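Local structure of aldehyde dehydrogenase (3K9D) at residues Arg51-Lys56 and Val155-Glu160; Gly114-Thr119 and Ile126-Ile131; Asn120-Val125 and Leu148-Glu153. The protein probably oxidises aldehyde or oxo groups of its substrates, using NAD or NADP as the electron acceptor. One frame throughout, in Å; residues are numbered along the deposited sequence.

Interaction 1. Residues Arg51-Lys56 and Val155-Glu160; sequences REKLAK and VRIISE
K53 is the first residue of 51-56 to meet the other helix, and it does so with the outer part of its chain. CG lies anti to the backbone N (chi1 176°) and the rest of the chain stays extended, so the methylenes run out over I157 before the charge arrives: CD stands 4.3 Å from I157 CD1. Lysine suits this exposed margin because it offers an apolar shaft to the isoleucine and still keeps its ammonium in a polar setting. At the far end NZ comes to the edge of the R156 guanidinium, near its plane and 4.4 Å from NH2. The two cations converge on one anion, the carboxylate of E153 on the preceding turn, whose OE2 forms a salt bridge with K53 NZ and whose OE1 forms one with R156 NE. R156 has a further acid in E160, with NH1 2.9 Å from OE1 in a salt bridge whose hydrogen bond is weak and bent.

Segments 51-56 and 155-160, on helices 51-62 and 148-164, run roughly antiparallel (153°) on the outside of what is probably the coenzyme-binding domain of the aldehyde dehydrogenase fold. Their axes come no nearer than 12.0 Å, a wide spacing that long side chains must bridge.

L54, next in sequence, lies deeper and is buried. Its CD2 lies 4.3 Å from I157 CD1, the same methyl that K53 uses, and the L54 side chain also packs on T122, N74 and T154. I157, apolar, of good reach and partly exposed, rests in turn against A46 of helix 33-49.

Interaction 2. Residues Gly114-Thr119 and Ile126-Ile131; sequences GLIPST and IYKTLI
K128 NZ reaches the backbone of strand 102-116, where it lies 2.6 Å from the carbonyl O of L115. Its clear hydrogen-bond partner is T198 OG1, and a weaker bond runs to the carbonyl O of L196 on the adjoining strand 192-197. The lysine gets there by leaving the helix with CG anti to its own carbonyl carbon (chi1 -70°) and then staying extended, so that the methylenes span the gap between helix and strand.

This is the first half of a beta-alpha-beta unit: strand 102-116, helix 121-134 and parallel strand 138-143. The short strand and helix segments run almost antiparallel, at 168°, as they must when the chain doubles back over the sheet, with their axes 9.9 Å apart at the closest. G114 lies opposite K128, their CA atoms 7.2 Å apart. Glycine suits this place because, having no side chain, it lets the lysine pass close beside the strand, K128 CD standing 4.2 Å from G114 CA.

I116 covers the shaft from a neighbouring position. Its CD1 is 4.0 Å from K128 CD, and the isoleucine and lysine chains lie alongside, running opposite ways, hydrocarbon against hydrocarbon. L115 directs its side chain away from the helix and offers its carbonyl O instead, while its backbone pairs with L196.

A charged group so deeply buried, if protonated as expected, would be stabilised by the carbonyl and hydroxyl dipoles gathered round it, while the apolar methylenes behind it fit the surrounding core; lysine can meet both demands in one chain.

Interaction 3. Residues Asn120-Val125 and Leu148-Glu153; sequences NPTSTV and LKAILE
With chi1 at -65°, I151 sets CG2 anti to its backbone N and CG1 anti to its carbonyl carbon, and the two branches reach different residues of helix 121-134. V125 has chi1 of 169°, which places its CG2 anti to the carbonyl carbon and against the isoleucine. The two CG2 methyls meet at 3.6 Å, the side chains crossing at a slant. The other branch of I151 goes to the start of the helix: CG1 packs 3.8 Å from P121 CB, and CD1 follows over the same carbon at 4.1 Å. One beta-branched side chain therefore covers a full helical turn, from P121 to V125.

Between these two, T122 turns its methyl to the partner helix. CG2 lies 3.8 Å from the carbonyl O of A150 and 4.0 Å from A150 CB, whose small size lets the backbones come close; the CA atoms of T122 and I151 are 5.7 Å apart. Threonine fits because its two branches serve two neighbours: the methyl packs here, while OG1 hydrogen-bonds to N74 OD1 of helix 67-85.

Proline is well placed in the first turn, where its ring nitrogen need not donate a helical hydrogen bond. The preceding N120 O is gripped by T124 twice, by OG1 at 2.6 Å and by the backbone N, from opposite faces of the carbonyl plane.

The short segments 121-125 and 148-153 run in nearly the same direction, 29° apart, as the helices of successive beta-alpha units do on one side of a sheet. Helix 51-62 closes over the groove between them, placing L54 on T122 and M57 on A150, while its E61 carboxylate accepts hydrogen bonds from K149 N and A150 N. Beneath lies strand 102-116, its I116 against P121, V125 and I151.

How the interactions relate
From the N terminus, helix 51-62 comes first; it meets helix 148-164 much later in the chain, so interaction 1 closes the longest loop, and interactions 2 and 3 are both nested inside it. Strand 102-116 then enters the sheet and interaction 2 closes a short loop of chain onto helix 121-134. Interaction 3 begins within that span, at 120-125, and closes later at 148-153, so the two cross. I116 is the meeting point of interactions 2 and 3, whereas E153 and V125 join interaction 3 to interaction 1. Together they tie the sheet to helix 121-134, that helix to 148-164, and both to the outer helix 51-62.

Interaction 1. Residues Arg51-Lys56 and Val155-Glu160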
ATOM      1  N   ARG A  51      21.616  -5.665 -23.781  1.00 10.83           N
ATOM      2  CA  ARG A  51      20.347  -6.307 -24.188  1.00  9.63           C
ATOM      3  C   ARG A  51      20.457  -7.720 -24.800  1.00 18.31           C
ATOM      4  O   ARG A  51      19.707  -8.615 -24.421  1.00 16.45           O
ATOM      5  CB  ARG A  51      19.507  -5.391 -25.098  1.00 18.05           C
ATOM      6  CG  ARG A  51      20.086  -5.090 -26.488  1.00 20.02           C
ATOM      7  CD  ARG A  51      19.330  -3.929 -27.115  1.00 22.38           C
ATOM      8  NE  ARG A  51      19.909  -3.437 -28.369  1.00 27.91           N
ATOM      9  CZ  ARG A  51      20.904  -2.557 -28.460  1.00 25.34           C
ATOM     10  NH1 ARG A  51      21.491  -2.071 -27.369  1.00 16.71           N
ATOM     11  NH2 ARG A  51      21.344  -2.186 -29.657  1.00 28.02           N
ATOM     12  N   GLU A  52      21.411  -7.913 -25.706  1.00 18.30           N
ATOM     13  CA  GLU A  52      21.613  -9.195 -26.362  1.00 17.43           C
ATOM     14  C   GLU A  52      22.251 -10.222 -25.429  1.00 15.42           C
ATOM     15  O   GLU A  52      21.788 -11.358 -25.353  1.00 19.94           O
ATOM     16  CB  GLU A  52      22.463  -9.005 -27.627  1.00 16.12           C
ATOM     17  CG  GLU A  52      21.790  -8.116 -28.680  1.00 28.66           C
ATOM     18  CD  GLU A  52      20.864  -8.888 -29.619  1.00 35.20           C
ATOM     19  OE1 GLU A  52      20.795 -10.130 -29.521  1.00 18.26           O
ATOM     20  OE2 GLU A  52      20.219  -8.246 -30.472  1.00 23.24           O
ATOM     21  N   LYS A  53      23.315  -9.800 -24.740  1.00 16.86           N
ATOM     22  CA  LYS A  53      24.021 -10.603 -23.744  1.00 24.06           C
ATOM     23  C   LYS A  53      23.113 -11.233 -22.693  1.00 18.46           C
ATOM     24  O   LYS A  53      23.178 -12.440 -22.448  1.00 15.96           O
ATOM     25  CB  LYS A  53      25.106  -9.765 -23.051  1.00 18.57           C
ATOM     26  CG  LYS A  53      25.809 -10.516 -21.937  1.00 25.05           C
ATOM     27  CD  LYS A  53      27.099  -9.866 -21.499  1.00 31.93           C
ATOM     28  CE  LYS A  53      27.904 -10.844 -20.672  1.00 31.54           C
ATOM     29  NZ  LYS A  53      29.010 -10.172 -19.941  1.00 35.56           N
ATOM     30  N   LEU A  54      22.276 -10.396 -22.087  1.00 16.31           N
ATOM     31  CA  LEU A  54      21.417 -10.798 -20.981  1.00 19.60           C
ATOM     32  C   LEU A  54      20.232 -11.640 -21.438  1.00  8.37           C
ATOM     33  O   LEU A  54      19.897 -12.631 -20.788  1.00 19.63           O
ATOM     34  CB  LEU A  54      20.952  -9.564 -20.207  1.00 14.99           C
ATOM     35  CG  LEU A  54      22.097  -8.790 -19.547  1.00 15.39           C
ATOM     36  CD1 LEU A  54      21.577  -7.485 -18.963  1.00 16.99           C
ATOM     37  CD2 LEU A  54      22.808  -9.667 -18.479  1.00 13.97           C
ATOM     38  N   ALA A  55      19.611 -11.249 -22.556  1.00 15.97           N
ATOM     39  CA  ALA A  55      18.564 -12.058 -23.210  1.00  8.79           C
ATOM     40  C   ALA A  55      19.046 -13.473 -23.525  1.00 16.47           C
ATOM     41  O   ALA A  55      18.343 -14.432 -23.220  1.00 12.91           O
ATOM     42  CB  ALA A  55      18.083 -11.387 -24.488  1.00  9.67           C
ATOM     43  N   LYS A  56      20.242 -13.600 -24.117  1.00 17.41           N
ATOM     44  CA  LYS A  56      20.811 -14.929 -24.423  1.00 16.15           C
ATOM     45  C   LYS A  56      21.118 -15.746 -23.169  1.00 16.31           C
ATOM     46  O   LYS A  56      20.809 -16.930 -23.138  1.00 15.12           O
ATOM     47  CB  LYS A  56      22.056 -14.847 -25.324  1.00 16.28           C
ATOM     48  CG  LYS A  56      22.506 -16.193 -25.946  1.00 27.76           C
ATOM     49  CD  LYS A  56      21.331 -17.019 -26.507  1.00 28.25           C
ATOM     50  CE  LYS A  56      21.806 -18.157 -27.374  1.00 24.19           C
ATOM     51  NZ  LYS A  56      20.996 -19.388 -27.218  1.00 31.13           N
ATOM     52  N   VAL A 155      22.729  -7.762 -12.570  1.00 21.00           N
ATOM     53  CA  VAL A 155      23.036  -6.986 -11.380  1.00 17.18           C
ATOM     54  C   VAL A 155      24.470  -6.466 -11.429  1.00 15.08           C
ATOM     55  O   VAL A 155      24.693  -5.277 -11.212  1.00 20.89           O
ATOM     56  CB  VAL A 155      22.754  -7.779 -10.068  1.00 17.50           C
ATOM     57  CG1 VAL A 155      23.373  -7.066  -8.844  1.00 19.48           C
ATOM     58  CG2 VAL A 155      21.263  -7.959  -9.886  1.00 15.60           C
ATOM     59  N   ARG A 156      25.424  -7.338 -11.755  1.00 21.12           N
ATOM     60  CA  ARG A 156      26.832  -6.939 -11.890  1.00 11.79           C
ATOM     61  C   ARG A 156      27.021  -5.777 -12.875  1.00 14.40           C
ATOM     62  O   ARG A 156      27.719  -4.800 -12.564  1.00 18.21           O
ATOM     63  CB  ARG A 156      27.688  -8.132 -12.322  1.00 14.02           C
ATOM     64  CG  ARG A 156      29.202  -7.913 -12.125  1.00 25.79           C
ATOM     65  CD  ARG A 156      30.032  -8.903 -12.914  1.00 19.34           C
ATOM     66  NE  ARG A 156      29.855  -8.760 -14.364  1.00 22.56           N
ATOM     67  CZ  ARG A 156      30.550  -7.935 -15.142  1.00 20.19           C
ATOM     68  NH1 ARG A 156      31.495  -7.152 -14.624  1.00 31.95           N
ATOM     69  NH2 ARG A 156      30.305  -7.893 -16.449  1.00 20.81           N
ATOM     70  N   ILE A 157      26.379  -5.883 -14.042  1.00 17.66           N
ATOM     71  CA  ILE A 157      26.506  -4.894 -15.126  1.00 13.73           C
ATOM     72  C   ILE A 157      25.922  -3.520 -14.776  1.00 12.21           C
ATOM     73  O   ILE A 157      26.597  -2.505 -14.934  1.00 20.89           O
ATOM     74  CB  ILE A 157      25.919  -5.423 -16.474  1.00 23.45           C
ATOM     75  CG1 ILE A 157      26.875  -6.444 -17.104  1.00 29.30           C
ATOM     76  CG2 ILE A 157      25.650  -4.283 -17.468  1.00 13.03           C
ATOM     77  CD1 ILE A 157      26.291  -7.181 -18.305  1.00 18.80           C
ATOM     78  N   ILE A 158      24.683  -3.478 -14.295  1.00 20.42           N
ATOM     79  CA  ILE A 158      24.030  -2.183 -14.050  1.00 15.90           C
ATOM     80  C   ILE A 158      24.563  -1.488 -12.785  1.00 20.90           C
ATOM     81  O   ILE A 158      24.502  -0.265 -12.675  1.00 16.13           O
ATOM     82  CB  ILE A 158      22.469  -2.285 -14.090  1.00 17.11           C
ATOM     83  CG1 ILE A 158      21.937  -3.066 -12.893  1.00 17.67           C
ATOM     84  CG2 ILE A 158      21.996  -2.887 -15.452  1.00 15.67           C
ATOM     85  CD1 ILE A 158      20.437  -3.318 -12.940  1.00 19.45           C
ATOM     86  N   SER A 159      25.118  -2.301 -11.877  1.00 19.78           N
ATOM     87  CA  SER A 159      25.692  -1.885 -10.604  1.00 24.34           C
ATOM     88  C   SER A 159      26.982  -1.111 -10.842  1.00 21.40           C
ATOM     89  O   SER A 159      27.184  -0.045 -10.281  1.00 15.73           O
ATOM     90  CB  SER A 159      26.005  -3.120  -9.754  1.00 16.95           C
ATOM     91  OG  SER A 159      25.862  -2.866  -8.371  1.00 28.78           O
ATOM     92  N   GLU A 160      27.850  -1.664 -11.686  1.00 16.03           N
ATOM     93  CA  GLU A 160      29.100  -1.031 -12.044  1.00 19.76           C
ATOM     94  C   GLU A 160      28.905   0.307 -12.759  1.00 15.54           C
ATOM     95  O   GLU A 160      29.649   1.244 -12.495  1.00 18.71           O
ATOM     96  CB  GLU A 160      29.969  -1.980 -12.872  1.00 23.62           C
ATOM     97  CG  GLU A 160      30.608  -3.097 -12.054  1.00 31.23           C
ATOM     98  CD  GLU A 160      31.272  -4.170 -12.918  1.00 41.43           C
ATOM     99  OE1 GLU A 160      31.557  -5.262 -12.374  1.00 21.21           O
ATOM    100  OE2 GLU A 160      31.508  -3.929 -14.129  1.00 34.59           O
TER

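Interaction 2. Residues Gly114-Thr119 and Ile126-Ile131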
ATOM      1  N   GLY A 114      13.433  -6.959  -3.989  1.00 22.13           N
ATOM      2  CA  GLY A 114      12.907  -7.328  -5.299  1.00 19.29           C
ATOM      3  C   GLY A 114      12.946  -8.830  -5.516  1.00 18.32           C
ATOM      4  O   GLY A 114      14.016  -9.432  -5.576  1.00 19.81           O
ATOM      5  N   LEU A 115      11.773  -9.434  -5.636  1.00 17.78           N
ATOM      6  CA  LEU A 115      11.671 -10.846  -5.991  1.00 18.09           C
ATOM      7  C   LEU A 115      11.628 -10.940  -7.510  1.00 12.82           C
ATOM      8  O   LEU A 115      10.752 -10.337  -8.136  1.00 21.62           O
ATOM      9  CB  LEU A 115      10.415 -11.491  -5.376  1.00 22.60           C
ATOM     10  CG  LEU A 115      10.174 -11.303  -3.859  1.00 34.10           C
ATOM     11  CD1 LEU A 115       9.048 -12.183  -3.345  1.00 24.79           C
ATOM     12  CD2 LEU A 115      11.413 -11.569  -3.063  1.00 13.12           C
ATOM     13  N   ILE A 116      12.566 -11.697  -8.082  1.00 23.02           N
ATOM     14  CA  ILE A 116      12.708 -11.837  -9.554  1.00 19.54           C
ATOM     15  C   ILE A 116      12.315 -13.235 -10.058  1.00 20.27           C
ATOM     16  O   ILE A 116      12.958 -14.218  -9.695  1.00 17.43           O
ATOM     17  CB  ILE A 116      14.175 -11.573 -10.001  1.00 19.26           C
ATOM     18  CG1 ILE A 116      14.674 -10.227  -9.478  1.00 15.83           C
ATOM     19  CG2 ILE A 116      14.312 -11.671 -11.524  1.00 15.17           C
ATOM     20  CD1 ILE A 116      13.833  -9.055  -9.925  1.00 11.97           C
ATOM     21  N   PRO A 117      11.292 -13.320 -10.930  1.00 20.87           N
ATOM     22  CA  PRO A 117      10.878 -14.618 -11.460  1.00 15.55           C
ATOM     23  C   PRO A 117      11.808 -15.078 -12.603  1.00 18.74           C
ATOM     24  O   PRO A 117      12.463 -14.248 -13.245  1.00 21.46           O
ATOM     25  CB  PRO A 117       9.472 -14.335 -11.991  1.00 23.92           C
ATOM     26  CG  PRO A 117       9.554 -12.905 -12.481  1.00 28.02           C
ATOM     27  CD  PRO A 117      10.492 -12.212 -11.499  1.00 22.13           C
ATOM     28  N   SER A 118      11.857 -16.384 -12.858  1.00 16.67           N
ATOM     29  CA  SER A 118      12.683 -16.930 -13.953  1.00 17.58           C
ATOM     30  C   SER A 118      12.089 -16.662 -15.342  1.00 24.43           C
ATOM     31  O   SER A 118      12.770 -16.846 -16.350  1.00 26.08           O
ATOM     32  CB  SER A 118      12.920 -18.435 -13.777  1.00 13.77           C
ATOM     33  OG  SER A 118      11.688 -19.157 -13.772  1.00 28.06           O
ATOM     34  N   THR A 119      10.828 -16.230 -15.383  1.00 22.57           N
ATOM     35  CA  THR A 119      10.113 -15.991 -16.639  1.00 21.77           C
ATOM     36  C   THR A 119      10.553 -14.685 -17.314  1.00 25.08           C
ATOM     37  O   THR A 119      10.800 -14.661 -18.521  1.00 19.85           O
ATOM     38  CB  THR A 119       8.574 -16.026 -16.432  1.00 24.82           C
ATOM     39  OG1 THR A 119       8.198 -15.077 -15.425  1.00 25.15           O
ATOM     40  CG2 THR A 119       8.120 -17.429 -16.000  1.00 21.86           C
ATOM     41  N   ILE A 126      16.401  -4.946 -14.381  1.00 15.91           N
ATOM     42  CA  ILE A 126      16.724  -3.627 -14.949  1.00 12.73           C
ATOM     43  C   ILE A 126      15.670  -2.622 -14.524  1.00 14.87           C
ATOM     44  O   ILE A 126      15.999  -1.563 -14.008  1.00 12.44           O
ATOM     45  CB  ILE A 126      16.871  -3.679 -16.501  1.00 15.30           C
ATOM     46  CG1 ILE A 126      18.177  -4.371 -16.879  1.00 19.69           C
ATOM     47  CG2 ILE A 126      16.850  -2.275 -17.108  1.00 12.91           C
ATOM     48  CD1 ILE A 126      18.230  -4.920 -18.334  1.00 24.76           C
ATOM     49  N   TYR A 127      14.409  -2.987 -14.738  1.00 17.76           N
ATOM     50  CA  TYR A 127      13.253  -2.146 -14.467  1.00 19.14           C
ATOM     51  C   TYR A 127      13.098  -1.786 -12.982  1.00 12.72           C
ATOM     52  O   TYR A 127      12.913  -0.631 -12.675  1.00 15.41           O
ATOM     53  CB  TYR A 127      11.984  -2.816 -15.027  1.00 21.81           C
ATOM     54  CG  TYR A 127      10.732  -2.606 -14.210  1.00 14.62           C
ATOM     55  CD1 TYR A 127      10.018  -1.405 -14.278  1.00 13.47           C
ATOM     56  CD2 TYR A 127      10.246  -3.620 -13.374  1.00 19.15           C
ATOM     57  CE1 TYR A 127       8.851  -1.212 -13.503  1.00 15.87           C
ATOM     58  CE2 TYR A 127       9.089  -3.432 -12.603  1.00 16.05           C
ATOM     59  CZ  TYR A 127       8.400  -2.237 -12.678  1.00 17.11           C
ATOM     60  OH  TYR A 127       7.259  -2.069 -11.916  1.00 18.63           O
ATOM     61  N   LYS A 128      13.195  -2.777 -12.093  1.00 12.70           N
ATOM     62  CA  LYS A 128      13.053  -2.561 -10.638  1.00 16.19           C
ATOM     63  C   LYS A 128      14.167  -1.683 -10.089  1.00 19.26           C
ATOM     64  O   LYS A 128      13.920  -0.844  -9.231  1.00 16.85           O
ATOM     65  CB  LYS A 128      13.031  -3.885  -9.864  1.00 20.63           C
ATOM     66  CG  LYS A 128      11.783  -4.716 -10.071  1.00 13.07           C
ATOM     67  CD  LYS A 128      11.665  -5.834  -9.026  1.00 12.34           C
ATOM     68  CE  LYS A 128      10.267  -6.483  -9.104  1.00 20.95           C
ATOM     69  NZ  LYS A 128      10.145  -7.776  -8.385  1.00 15.87           N
ATOM     70  N   THR A 129      15.382  -1.891 -10.599  1.00 13.16           N
ATOM     71  CA  THR A 129      16.548  -1.124 -10.201  1.00 14.36           C
ATOM     72  C   THR A 129      16.312   0.342 -10.537  1.00 16.46           C
ATOM     73  O   THR A 129      16.398   1.200  -9.660  1.00 22.02           O
ATOM     74  CB  THR A 129      17.817  -1.633 -10.889  1.00  6.82           C
ATOM     75  OG1 THR A 129      18.095  -2.964 -10.460  1.00 17.12           O
ATOM     76  CG2 THR A 129      19.024  -0.749 -10.534  1.00 19.85           C
ATOM     77  N   LEU A 130      15.966   0.601 -11.797  1.00 18.26           N
ATOM     78  CA  LEU A 130      15.713   1.948 -12.298  1.00 18.68           C
ATOM     79  C   LEU A 130      14.679   2.703 -11.491  1.00 22.45           C
ATOM     80  O   LEU A 130      14.902   3.857 -11.137  1.00 21.88           O
ATOM     81  CB  LEU A 130      15.232   1.889 -13.747  1.00 25.87           C
ATOM     82  CG  LEU A 130      16.275   1.709 -14.836  1.00 16.33           C
ATOM     83  CD1 LEU A 130      15.583   1.219 -16.070  1.00 14.05           C
ATOM     84  CD2 LEU A 130      17.006   2.994 -15.097  1.00 18.88           C
ATOM     85  N   ILE A 131      13.552   2.055 -11.202  1.00 13.06           N
ATOM     86  CA  ILE A 131      12.487   2.710 -10.428  1.00 19.56           C
ATOM     87  C   ILE A 131      12.797   2.898  -8.918  1.00 13.78           C
ATOM     88  O   ILE A 131      12.458   3.934  -8.346  1.00 15.58           O
ATOM     89  CB  ILE A 131      11.072   2.085 -10.704  1.00 12.56           C
ATOM     90  CG1 ILE A 131      10.976   0.631 -10.216  1.00 14.70           C
ATOM     91  CG2 ILE A 131      10.747   2.191 -12.212  1.00 17.67           C
ATOM     92  CD1 ILE A 131       9.580   0.096 -10.151  1.00 13.18           C
TER

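Interaction 3. Residues Asn120-Val125 and Leu148-Glu153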
ATOM      1  N   ASN A 120      10.682 -13.612 -16.526  1.00 23.05           N
ATOM      2  CA  ASN A 120      11.142 -12.313 -17.043  1.00 15.66           C
ATOM      3  C   ASN A 120      12.392 -11.772 -16.313  1.00 24.04           C
ATOM      4  O   ASN A 120      12.389 -10.619 -15.884  1.00 23.12           O
ATOM      5  CB  ASN A 120      10.002 -11.262 -16.982  1.00 11.97           C
ATOM      6  CG  ASN A 120       8.704 -11.718 -17.671  1.00 19.86           C
ATOM      7  OD1 ASN A 120       8.724 -12.275 -18.761  1.00 26.62           O
ATOM      8  ND2 ASN A 120       7.563 -11.422 -17.042  1.00 20.53           N
ATOM      9  N   PRO A 121      13.489 -12.565 -16.232  1.00 20.12           N
ATOM     10  CA  PRO A 121      14.492 -12.316 -15.172  1.00 20.30           C
ATOM     11  C   PRO A 121      15.398 -11.095 -15.299  1.00 20.95           C
ATOM     12  O   PRO A 121      15.560 -10.367 -14.325  1.00 19.53           O
ATOM     13  CB  PRO A 121      15.337 -13.590 -15.171  1.00 22.40           C
ATOM     14  CG  PRO A 121      15.181 -14.169 -16.548  1.00 17.70           C
ATOM     15  CD  PRO A 121      13.886 -13.679 -17.118  1.00 30.32           C
ATOM     16  N   THR A 122      15.970 -10.864 -16.477  1.00 19.15           N
ATOM     17  CA  THR A 122      16.904  -9.761 -16.680  1.00 20.57           C
ATOM     18  C   THR A 122      16.163  -8.441 -16.848  1.00 22.05           C
ATOM     19  O   THR A 122      16.584  -7.421 -16.303  1.00 20.37           O
ATOM     20  CB  THR A 122      17.849 -10.012 -17.890  1.00 22.96           C
ATOM     21  OG1 THR A 122      17.070 -10.171 -19.086  1.00 18.20           O
ATOM     22  CG2 THR A 122      18.679 -11.263 -17.647  1.00 21.80           C
ATOM     23  N   SER A 123      15.057  -8.480 -17.585  1.00 17.84           N
ATOM     24  CA  SER A 123      14.198  -7.313 -17.806  1.00 16.67           C
ATOM     25  C   SER A 123      13.572  -6.791 -16.496  1.00 17.90           C
ATOM     26  O   SER A 123      13.438  -5.580 -16.291  1.00 15.53           O
ATOM     27  CB  SER A 123      13.106  -7.617 -18.845  1.00 17.97           C
ATOM     28  OG  SER A 123      12.360  -8.783 -18.516  1.00 18.99           O
ATOM     29  N   THR A 124      13.213  -7.703 -15.605  1.00 13.21           N
ATOM     30  CA  THR A 124      12.629  -7.306 -14.314  1.00 16.74           C
ATOM     31  C   THR A 124      13.671  -6.624 -13.405  1.00 19.22           C
ATOM     32  O   THR A 124      13.368  -5.602 -12.770  1.00 20.51           O
ATOM     33  CB  THR A 124      11.915  -8.492 -13.590  1.00 15.26           C
ATOM     34  OG1 THR A 124      10.935  -9.080 -14.462  1.00 12.77           O
ATOM     35  CG2 THR A 124      11.204  -8.023 -12.335  1.00 17.99           C
ATOM     36  N   VAL A 125      14.886  -7.174 -13.362  1.00 16.88           N
ATOM     37  CA  VAL A 125      15.987  -6.557 -12.608  1.00 15.03           C
ATOM     38  C   VAL A 125      16.260  -5.130 -13.073  1.00 16.50           C
ATOM     39  O   VAL A 125      16.315  -4.209 -12.256  1.00 16.49           O
ATOM     40  CB  VAL A 125      17.290  -7.390 -12.663  1.00 16.24           C
ATOM     41  CG1 VAL A 125      18.485  -6.594 -12.095  1.00 14.93           C
ATOM     42  CG2 VAL A 125      17.132  -8.684 -11.898  1.00 13.51           C
ATOM     43  N   LEU A 148      19.651 -17.793 -11.910  1.00 17.09           N
ATOM     44  CA  LEU A 148      20.638 -17.187 -11.004  1.00 16.39           C
ATOM     45  C   LEU A 148      21.746 -16.428 -11.738  1.00 19.95           C
ATOM     46  O   LEU A 148      21.958 -15.243 -11.480  1.00 20.41           O
ATOM     47  CB  LEU A 148      21.238 -18.241 -10.062  1.00 22.07           C
ATOM     48  CG  LEU A 148      22.338 -17.825  -9.067  1.00 20.19           C
ATOM     49  CD1 LEU A 148      21.807 -16.821  -8.064  1.00 18.57           C
ATOM     50  CD2 LEU A 148      22.888 -19.037  -8.333  1.00 19.11           C
ATOM     51  N   LYS A 149      22.406 -17.110 -12.673  1.00 16.77           N
ATOM     52  CA  LYS A 149      23.552 -16.575 -13.401  1.00 17.90           C
ATOM     53  C   LYS A 149      23.238 -15.315 -14.220  1.00 12.71           C
ATOM     54  O   LYS A 149      23.997 -14.344 -14.188  1.00 14.98           O
ATOM     55  CB  LYS A 149      24.153 -17.668 -14.287  1.00 18.01           C
ATOM     56  CG  LYS A 149      25.068 -18.646 -13.538  1.00 20.58           C
ATOM     57  CD  LYS A 149      25.185 -19.960 -14.304  1.00 28.09           C
ATOM     58  CE  LYS A 149      26.569 -20.569 -14.187  1.00 35.02           C
ATOM     59  NZ  LYS A 149      26.647 -21.832 -14.974  1.00 36.40           N
ATOM     60  N   ALA A 150      22.115 -15.343 -14.922  1.00 14.06           N
ATOM     61  CA  ALA A 150      21.647 -14.226 -15.744  1.00 15.59           C
ATOM     62  C   ALA A 150      21.269 -13.011 -14.896  1.00 17.63           C
ATOM     63  O   ALA A 150      21.558 -11.865 -15.265  1.00 15.72           O
ATOM     64  CB  ALA A 150      20.461 -14.675 -16.607  1.00 16.94           C
ATOM     65  N   ILE A 151      20.639 -13.270 -13.750  1.00 21.71           N
ATOM     66  CA  ILE A 151      20.238 -12.210 -12.824  1.00 16.91           C
ATOM     67  C   ILE A 151      21.467 -11.564 -12.203  1.00 11.77           C
ATOM     68  O   ILE A 151      21.592 -10.355 -12.246  1.00 13.14           O
ATOM     69  CB  ILE A 151      19.251 -12.701 -11.744  1.00 13.52           C
ATOM     70  CG1 ILE A 151      17.920 -13.117 -12.391  1.00 17.81           C
ATOM     71  CG2 ILE A 151      18.929 -11.595 -10.764  1.00 13.08           C
ATOM     72  CD1 ILE A 151      17.086 -13.998 -11.519  1.00 13.54           C
ATOM     73  N   LEU A 152      22.366 -12.390 -11.670  1.00 13.94           N
ATOM     74  CA  LEU A 152      23.628 -11.943 -11.095  1.00 16.15           C
ATOM     75  C   LEU A 152      24.431 -11.101 -12.061  1.00 19.20           C
ATOM     76  O   LEU A 152      24.946 -10.061 -11.669  1.00 14.53           O
ATOM     77  CB  LEU A 152      24.470 -13.129 -10.600  1.00 20.10           C
ATOM     78  CG  LEU A 152      24.134 -13.786  -9.259  1.00 11.47           C
ATOM     79  CD1 LEU A 152      25.115 -14.906  -8.991  1.00 18.10           C
ATOM     80  CD2 LEU A 152      24.188 -12.745  -8.142  1.00 16.48           C
ATOM     81  N   GLU A 153      24.503 -11.529 -13.324  1.00 18.35           N
ATOM     82  CA  GLU A 153      25.234 -10.775 -14.351  1.00 20.96           C
ATOM     83  C   GLU A 153      24.565  -9.456 -14.758  1.00 12.89           C
ATOM     84  O   GLU A 153      25.264  -8.468 -14.966  1.00 17.96           O
ATOM     85  CB  GLU A 153      25.583 -11.659 -15.564  1.00 19.69           C
ATOM     86  CG  GLU A 153      26.262 -10.935 -16.734  1.00 16.98           C
ATOM     87  CD  GLU A 153      27.694 -10.484 -16.439  1.00 25.97           C
ATOM     88  OE1 GLU A 153      28.193 -10.683 -15.316  1.00 16.65           O
ATOM     89  OE2 GLU A 153      28.326  -9.926 -17.349  1.00 20.66           O
TER